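Side-chain contacts in rifin (PDB 7JZI), which is a variant surface antigen of the malaria parasite, probably displayed on infected red blood cells, of which this fragment may engage host immune receptors: residues H22-K25 with I26-G30; T65-N68 with E69-A73; E121-S124 with E125-A128. All coordinates share one frame; numbering follows the deposited sequence.

Contact 1. Residues H22-K25 with I26-G30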
ATOM      1  N   HIS B  22      22.786   1.660 -18.660  1.00164.68           N
ATOM      2  CA  HIS B  22      21.538   1.753 -19.388  1.00170.51           C
ATOM      3  C   HIS B  22      20.433   0.924 -18.747  1.00170.64           C
ATOM      4  O   HIS B  22      19.267   1.303 -18.852  1.00167.35           O
ATOM      5  CB  HIS B  22      21.785   1.498 -20.878  1.00179.12           C
ATOM      6  CG  HIS B  22      20.562   1.612 -21.738  1.00178.45           C
ATOM      7  ND1 HIS B  22      19.355   2.095 -21.293  1.00169.91           N
ATOM      8  CD2 HIS B  22      20.410   1.493 -23.074  1.00177.69           C
ATOM      9  CE1 HIS B  22      18.479   2.108 -22.273  1.00164.22           C
ATOM     10  NE2 HIS B  22      19.102   1.758 -23.377  1.00171.69           N
ATOM     11  N   GLY B  23      20.730  -0.253 -18.187  1.00178.49           N
ATOM     12  CA  GLY B  23      19.679  -1.023 -17.546  1.00166.85           C
ATOM     13  C   GLY B  23      19.027  -0.304 -16.382  1.00163.43           C
ATOM     14  O   GLY B  23      17.865  -0.570 -16.070  1.00154.88           O
ATOM     15  N   MET B  24      19.760   0.590 -15.705  1.00168.66           N
ATOM     16  CA  MET B  24      19.128   1.309 -14.595  1.00161.44           C
ATOM     17  C   MET B  24      18.130   2.398 -15.012  1.00154.16           C
ATOM     18  O   MET B  24      17.209   2.690 -14.236  1.00153.55           O
ATOM     19  CB  MET B  24      20.176   1.909 -13.666  1.00159.64           C
ATOM     20  CG  MET B  24      19.590   2.148 -12.271  1.00156.71           C
ATOM     21  SD  MET B  24      20.768   2.518 -10.972  1.00159.94           S
ATOM     22  CE  MET B  24      20.339   4.226 -10.692  1.00150.34           C
ATOM     23  N   LYS B  25      18.326   3.074 -16.154  1.00146.53           N
ATOM     24  CA  LYS B  25      17.456   4.212 -16.485  1.00142.56           C
ATOM     25  C   LYS B  25      15.983   3.817 -16.666  1.00142.23           C
ATOM     26  O   LYS B  25      15.081   4.481 -16.120  1.00141.28           O
ATOM     27  CB  LYS B  25      17.981   4.939 -17.728  1.00139.06           C
ATOM     28  CG  LYS B  25      19.492   4.980 -17.807  1.00146.31           C
ATOM     29  CD  LYS B  25      19.940   6.172 -18.625  1.00132.84           C
ATOM     30  CE  LYS B  25      21.425   6.154 -18.838  1.00132.54           C
ATOM     31  NZ  LYS B  25      21.808   5.370 -20.006  1.00143.97           N
ATOM     32  N   ILE B  26      15.708   2.776 -17.458  1.00146.62           N
ATOM     33  CA  ILE B  26      14.324   2.336 -17.622  1.00151.31           C
ATOM     34  C   ILE B  26      13.689   2.016 -16.264  1.00145.98           C
ATOM     35  O   ILE B  26      12.507   2.310 -16.022  1.00149.25           O
ATOM     36  CB  ILE B  26      14.244   1.177 -18.644  1.00149.24           C
ATOM     37  CG1 ILE B  26      15.063  -0.057 -18.242  1.00140.31           C
ATOM     38  CG2 ILE B  26      14.609   1.621 -20.080  1.00154.48           C
ATOM     39  CD1 ILE B  26      15.062  -1.132 -19.411  1.00141.98           C
ATOM     40  N   VAL B  27      14.447   1.424 -15.342  1.00140.70           N
ATOM     41  CA  VAL B  27      13.796   1.115 -14.074  1.00137.16           C
ATOM     42  C   VAL B  27      13.689   2.343 -13.171  1.00128.65           C
ATOM     43  O   VAL B  27      12.800   2.394 -12.315  1.00135.46           O
ATOM     44  CB  VAL B  27      14.491  -0.052 -13.340  1.00140.33           C
ATOM     45  CG1 VAL B  27      14.594  -1.306 -14.227  1.00145.49           C
ATOM     46  CG2 VAL B  27      15.859   0.331 -12.810  1.00145.71           C
ATOM     47  N   ILE B  28      14.521   3.375 -13.354  1.00130.41           N
ATOM     48  CA  ILE B  28      14.208   4.615 -12.632  1.00126.71           C
ATOM     49  C   ILE B  28      12.904   5.212 -13.146  1.00133.46           C
ATOM     50  O   ILE B  28      12.127   5.792 -12.373  1.00128.58           O
ATOM     51  CB  ILE B  28      15.380   5.629 -12.598  1.00126.58           C
ATOM     52  CG1 ILE B  28      15.859   6.203 -13.943  1.00133.94           C
ATOM     53  CG2 ILE B  28      16.558   5.084 -11.805  1.00134.13           C
ATOM     54  CD1 ILE B  28      15.099   7.438 -14.438  1.00145.01           C
ATOM     55  N   GLU B  29      12.644   5.084 -14.452  1.00145.85           N
ATOM     56  CA  GLU B  29      11.316   5.416 -14.965  1.00137.73           C
ATOM     57  C   GLU B  29      10.260   4.618 -14.213  1.00133.70           C
ATOM     58  O   GLU B  29       9.213   5.154 -13.827  1.00133.49           O
ATOM     59  CB  GLU B  29      11.228   5.134 -16.469  1.00139.05           C
ATOM     60  CG  GLU B  29      12.424   5.582 -17.303  1.00157.47           C
ATOM     61  CD  GLU B  29      12.306   7.018 -17.779  1.00160.20           C
ATOM     62  OE1 GLU B  29      12.995   7.893 -17.212  1.00155.36           O
ATOM     63  OE2 GLU B  29      11.521   7.272 -18.716  1.00150.77           O
ATOM     64  N   GLY B  30      10.542   3.334 -13.981  1.00128.89           N
ATOM     65  CA  GLY B  30       9.604   2.493 -13.247  1.00130.20           C
ATOM     66  C   GLY B  30       9.345   2.975 -11.826  1.00124.26           C
ATOM     67  O   GLY B  30       8.203   2.970 -11.354  1.00117.50           O
TER
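Met-24 reaches along the outside of its helix to Val-27 and Ile-28, one turn further on. Its CA-CB bond points away from that turn. CG lies anti to the backbone N (chi1 -157°), beside the carbonyl carbon, and this brings it to the side of Val-27. Met-24 CG meets Val-27 CG2 at 4.2 Å. The chain stays extended from CA to SD. The bend comes at chi3 (111°), which turns the terminal methyl toward Ile-28. There Met-24 CE lies 4.0 Å from Ile-28 CG2. The methionine crosses both of the branched side chains at about a right angle. The backbone beneath is ordinary helix, with Ile-28 N bonded to Met-24 O at 2.9 Å.

Another face carries a looser pair. His-22 CE1 comes only to 4.5 Å from Ile-26 CG2, and the methyl approaches the ring obliquely. Lys-25 and Glu-29 are exposed, and the carboxylate of Glu-29 makes its salt bridge with Lys-32, further along the same helix.

Helix 43-50 packs on Met-24 and Ile-28 through Val-48, and helix 101-127 on His-22, Ile-26 and Val-27. The chemistry is thus divided by face: apolar methyl contacts point to the neighbouring helices, and charge goes to solvent. This is the pattern of an amphipathic helix in a helical bundle.

Contact 2. Residues T65-N68 with E69-A73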
ATOM      1  N   THR B  65       6.342  -1.398   3.289  1.00100.53           N
ATOM      2  CA  THR B  65       6.284  -0.948   4.677  1.00102.63           C
ATOM      3  C   THR B  65       5.986   0.538   4.730  1.00 90.12           C
ATOM      4  O   THR B  65       4.963   0.958   5.290  1.00 92.39           O
ATOM      5  CB  THR B  65       7.593  -1.258   5.419  1.00100.87           C
ATOM      6  OG1 THR B  65       8.517  -0.182   5.239  1.00133.21           O
ATOM      7  CG2 THR B  65       8.212  -2.551   4.928  1.00114.61           C
ATOM      8  N   GLU B  66       6.806   1.335   4.040  1.00 99.90           N
ATOM      9  CA  GLU B  66       6.596   2.771   4.081  1.00 87.19           C
ATOM     10  C   GLU B  66       5.205   3.129   3.594  1.00 92.77           C
ATOM     11  O   GLU B  66       4.486   3.879   4.271  1.00 91.63           O
ATOM     12  CB  GLU B  66       7.636   3.490   3.237  1.00 92.59           C
ATOM     13  CG  GLU B  66       7.528   4.996   3.339  1.00 92.74           C
ATOM     14  CD  GLU B  66       8.870   5.642   3.545  1.00107.02           C
ATOM     15  OE1 GLU B  66       9.874   4.919   3.399  1.00109.43           O
ATOM     16  OE2 GLU B  66       8.922   6.862   3.831  1.00102.36           O
ATOM     17  N   MET B  67       4.767   2.533   2.477  1.00 91.77           N
ATOM     18  CA  MET B  67       3.471   2.924   1.941  1.00 76.98           C
ATOM     19  C   MET B  67       2.373   2.629   2.946  1.00 93.91           C
ATOM     20  O   MET B  67       1.524   3.494   3.206  1.00 76.90           O
ATOM     21  CB  MET B  67       3.209   2.220   0.609  1.00 73.30           C
ATOM     22  CG  MET B  67       2.184   2.931  -0.263  1.00108.05           C
ATOM     23  SD  MET B  67       1.905   2.188  -1.889  1.00100.67           S
ATOM     24  CE  MET B  67       3.576   1.784  -2.371  1.00 78.60           C
ATOM     25  N   ASN B  68       2.490   1.483   3.609  1.00100.70           N
ATOM     26  CA  ASN B  68       1.483   1.090   4.620  1.00 80.88           C
ATOM     27  C   ASN B  68       1.441   2.194   5.680  1.00 86.15           C
ATOM     28  O   ASN B  68       0.331   2.604   6.034  1.00 88.67           O
ATOM     29  CB  ASN B  68       1.724  -0.314   5.169  1.00 95.69           C
ATOM     30  CG  ASN B  68       1.380  -1.404   4.180  1.00 99.11           C
ATOM     31  OD1 ASN B  68       1.635  -2.578   4.434  1.00100.76           O
ATOM     32  ND2 ASN B  68       0.801  -1.032   3.052  1.00101.05           N
ATOM     33  N   GLU B  69       2.597   2.650   6.180  1.00 95.72           N
ATOM     34  CA  GLU B  69       2.582   3.658   7.232  1.00 90.97           C
ATOM     35  C   GLU B  69       2.007   4.975   6.740  1.00 91.11           C
ATOM     36  O   GLU B  69       1.279   5.646   7.479  1.00 80.11           O
ATOM     37  CB  GLU B  69       3.983   3.904   7.791  1.00108.14           C
ATOM     38  CG  GLU B  69       3.951   4.782   9.028  1.00117.91           C
ATOM     39  CD  GLU B  69       5.300   5.341   9.412  1.00139.22           C
ATOM     40  OE1 GLU B  69       6.313   4.688   9.105  1.00139.96           O
ATOM     41  OE2 GLU B  69       5.350   6.444   9.999  1.00151.11           O
ATOM     42  N   VAL B  70       2.309   5.365   5.499  1.00 87.13           N
ATOM     43  CA  VAL B  70       1.976   6.729   5.103  1.00 84.04           C
ATOM     44  C   VAL B  70       0.607   6.827   4.451  1.00 82.08           C
ATOM     45  O   VAL B  70       0.105   7.939   4.244  1.00 93.29           O
ATOM     46  CB  VAL B  70       3.023   7.350   4.157  1.00100.57           C
ATOM     47  CG1 VAL B  70       4.252   7.822   4.936  1.00 90.38           C
ATOM     48  CG2 VAL B  70       3.384   6.400   3.039  1.00100.97           C
ATOM     49  N   CYS B  71      -0.014   5.682   4.218  1.00 87.45           N
ATOM     50  CA  CYS B  71      -1.294   5.696   3.482  1.00 85.11           C
ATOM     51  C   CYS B  71      -2.376   5.134   4.406  1.00 82.10           C
ATOM     52  O   CYS B  71      -3.489   4.923   3.929  1.00 94.86           O
ATOM     53  CB  CYS B  71      -1.164   4.967   2.153  1.00 90.48           C
ATOM     54  SG  CYS B  71      -0.132   5.838   0.950  1.00 84.81           S
ATOM     55  N   SER B  72      -2.051   4.906   5.680  1.00 78.10           N
ATOM     56  CA  SER B  72      -2.995   4.319   6.610  1.00 88.18           C
ATOM     57  C   SER B  72      -4.154   5.276   6.868  1.00 82.75           C
ATOM     58  O   SER B  72      -4.071   6.481   6.620  1.00 92.93           O
ATOM     59  CB  SER B  72      -2.296   3.968   7.924  1.00 87.25           C
ATOM     60  OG  SER B  72      -2.384   5.045   8.836  1.00 96.14           O
ATOM     61  N   ALA B  73      -5.249   4.719   7.386  1.00 80.17           N
ATOM     62  CA  ALA B  73      -6.398   5.539   7.761  1.00 75.95           C
ATOM     63  C   ALA B  73      -6.081   6.408   8.962  1.00 78.95           C
ATOM     64  O   ALA B  73      -6.808   7.363   9.250  1.00 90.77           O
ATOM     65  CB  ALA B  73      -7.605   4.665   8.072  1.00 81.49           C
TER
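Met-67 and Cys-71 meet one turn apart at the end of helix 56-70. Met-67 CG lies 3.9 Å from Cys-71 SG. The methionine CG is anti to its own N (chi1 -158°), on the side of the carbonyl carbon, which brings it alongside the sulfur. Both residues are buried. A disulfide from Cys-71 to Cys-82 ties the residue just after the helix to the segment that follows, closing a short loop. The backbone shows the helix ending. Glu-69 N bonds Thr-65 O at 3.0 Å, and Val-70 N bonds Glu-66 O at 2.9 Å. The next carbonyl, Met-67 O, receives two weak bonds instead, from Cys-71 N and from Val-70 N. Cys-71 is the first residue to leave helical geometry. Beyond it, Ser-72 and Ala-73 reach the chain of another protein, to which Ala-73 N is hydrogen-bonded.

The other side is looser. Glu-66 CG and Val-70 CG2 are 4.4 Å apart. Glu-69 is exposed and stretches outward into solvent. Glu-69 OE1 stays 6.3 Å from Glu-66 OE2, so the like charges do not touch. Glu-66 OE1 is hydrogen-bonded to Ser-41 OG.

Helices 84-88 and 101-127 close over Met-67, the first through Arg-85, which also touches Asn-68 and Cys-71, and the second through Gln-101 and Ile-105.

Contact 3. Residues E121-S124 with E125-A128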
ATOM      1  N   GLU B 121      20.881  -6.685 -22.270  1.00167.58           N
ATOM      2  CA  GLU B 121      21.525  -7.762 -23.011  1.00164.79           C
ATOM      3  C   GLU B 121      21.901  -7.305 -24.414  1.00171.89           C
ATOM      4  O   GLU B 121      22.952  -7.702 -24.928  1.00169.91           O
ATOM      5  CB  GLU B 121      20.603  -8.986 -23.104  1.00159.31           C
ATOM      6  CG  GLU B 121      20.417  -9.755 -21.823  1.00166.07           C
ATOM      7  CD  GLU B 121      19.556 -10.990 -22.030  1.00165.38           C
ATOM      8  OE1 GLU B 121      19.097 -11.213 -23.174  1.00162.24           O
ATOM      9  OE2 GLU B 121      19.337 -11.741 -21.055  1.00156.88           O
ATOM     10  N   ALA B 122      21.073  -6.450 -25.024  1.00167.18           N
ATOM     11  CA  ALA B 122      21.351  -5.930 -26.359  1.00166.08           C
ATOM     12  C   ALA B 122      22.554  -4.993 -26.366  1.00174.94           C
ATOM     13  O   ALA B 122      23.397  -5.075 -27.264  1.00178.39           O
ATOM     14  CB  ALA B 122      20.113  -5.231 -26.918  1.00168.95           C
ATOM     15  N   LEU B 123      22.651  -4.080 -25.402  1.00174.58           N
ATOM     16  CA  LEU B 123      23.800  -3.185 -25.444  1.00179.08           C
ATOM     17  C   LEU B 123      25.056  -3.816 -24.848  1.00176.69           C
ATOM     18  O   LEU B 123      26.141  -3.241 -24.982  1.00177.68           O
ATOM     19  CB  LEU B 123      23.476  -1.842 -24.767  1.00171.52           C
ATOM     20  CG  LEU B 123      22.492  -0.989 -25.598  1.00169.47           C
ATOM     21  CD1 LEU B 123      22.518   0.471 -25.179  1.00155.42           C
ATOM     22  CD2 LEU B 123      22.751  -1.109 -27.100  1.00166.56           C
ATOM     23  N   SER B 124      24.947  -4.967 -24.176  1.00179.44           N
ATOM     24  CA  SER B 124      26.150  -5.730 -23.869  1.00177.64           C
ATOM     25  C   SER B 124      26.788  -6.243 -25.154  1.00178.17           C
ATOM     26  O   SER B 124      28.022  -6.257 -25.291  1.00177.42           O
ATOM     27  CB  SER B 124      25.806  -6.892 -22.935  1.00170.13           C
ATOM     28  OG  SER B 124      25.474  -6.384 -21.655  1.00160.47           O
ATOM     29  N   GLU B 125      25.952  -6.705 -26.106  1.00181.99           N
ATOM     30  CA  GLU B 125      26.505  -7.336 -27.305  1.00180.06           C
ATOM     31  C   GLU B 125      26.827  -6.287 -28.347  1.00180.63           C
ATOM     32  O   GLU B 125      27.858  -6.388 -29.001  1.00179.72           O
ATOM     33  CB  GLU B 125      25.607  -8.416 -27.954  1.00171.20           C
ATOM     34  CG  GLU B 125      24.464  -7.937 -28.876  1.00178.31           C
ATOM     35  CD  GLU B 125      23.246  -8.865 -28.709  1.00187.33           C
ATOM     36  OE1 GLU B 125      23.405 -10.005 -29.179  1.00191.01           O
ATOM     37  OE2 GLU B 125      22.123  -8.353 -28.445  1.00187.28           O
ATOM     38  N   THR B 126      26.042  -5.205 -28.379  1.00181.74           N
ATOM     39  CA  THR B 126      26.209  -4.106 -29.331  1.00184.43           C
ATOM     40  C   THR B 126      27.612  -3.500 -29.326  1.00185.60           C
ATOM     41  O   THR B 126      28.220  -3.367 -30.397  1.00179.65           O
ATOM     42  CB  THR B 126      25.152  -3.037 -29.028  1.00180.43           C
ATOM     43  OG1 THR B 126      23.860  -3.666 -28.956  1.00178.53           O
ATOM     44  CG2 THR B 126      25.124  -1.959 -30.105  1.00169.05           C
ATOM     45  N   THR B 127      28.165  -3.197 -28.147  1.00190.07           N
ATOM     46  CA  THR B 127      29.469  -2.540 -28.087  1.00191.23           C
ATOM     47  C   THR B 127      30.556  -3.376 -28.764  1.00195.36           C
ATOM     48  O   THR B 127      31.312  -2.865 -29.601  1.00195.50           O
ATOM     49  CB  THR B 127      29.841  -2.240 -26.633  1.00180.92           C
ATOM     50  OG1 THR B 127      29.014  -1.188 -26.122  1.00176.33           O
ATOM     51  CG2 THR B 127      31.302  -1.782 -26.538  1.00177.24           C
ATOM     52  N   ALA B 128      30.646  -4.661 -28.421  1.00190.81           N
ATOM     53  CA  ALA B 128      31.660  -5.536 -28.999  1.00178.70           C
ATOM     54  C   ALA B 128      31.450  -5.767 -30.495  1.00177.38           C
ATOM     55  O   ALA B 128      32.080  -5.117 -31.333  1.00170.07           O
ATOM     56  CB  ALA B 128      31.671  -6.847 -28.284  1.00157.11           C
TER
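Leu-123 and Thr-126 lie side by side near the end of helix 101-127, and their side chains point the same way. Leu-123 uses its CD2 methyl. Leu-123 CD2 meets Thr-126 CB at 3.6 Å and Thr-126 CG2 at 3.9 Å. The placing of the Thr-126 hydroxyl is doubtful, because it sits too close to Ala-122 O in the model.

The second pair is Ala-122 and Glu-125. Glu-125 CG stands between its own N and carbonyl carbon (chi1 81°). From there the chain folds back over the preceding turn. Glu-125 CD is 4.0 Å from Glu-121 O. Glu-125 OE2 comes to rest against the alanine, 3.3 Å from Ala-122 CA. This is van der Waals contact without a polar partner across the two segments. The carboxylates of Glu-121 and Glu-125 keep apart, with OE1 of Glu-121 6.7 Å from OE2 of Glu-125. Their like charges probably discourage a closer approach.

The next shell is the backbone. Glu-125 N bonds Glu-121 O weakly, at 3.4 Å. Thr-126 N bonds Ala-122 O at 2.9 Å, though the place of that oxygen is less certain. Ser-124 OG turns back along the helix to bond Ala-120 O.

All the touching residues are at least partly open to solvent. This is the exposed C-terminal end of helix 101-127, the last modelled turn of the chain. One neighbouring helix is near: His-22 of helix 8-33 packs on Leu-123. The two helices run antiparallel, and Leu-123 meets helix 8-33 near its middle.

Contacts 1 and 2 are partly buried, while contact 3 is a surface contact. Each sits within a different helix: 8-33, 56-70 and 101-127. Contacts 1 and 3 touch, with centres about 17 Å apart. Contact 2 lies on the opposite side of the chain's centre from contact 3, about 41 Å away between centres. The chemistry follows place. Contact 1 is mid-helix and relies on methyl packing along the helix and against its neighbours. Contact 2 runs just past its helix end, to a disulfide and another protein chain. Contact 3, at the last modelled turn, mixes one methyl contact with exposed acidic and hydroxyl groups.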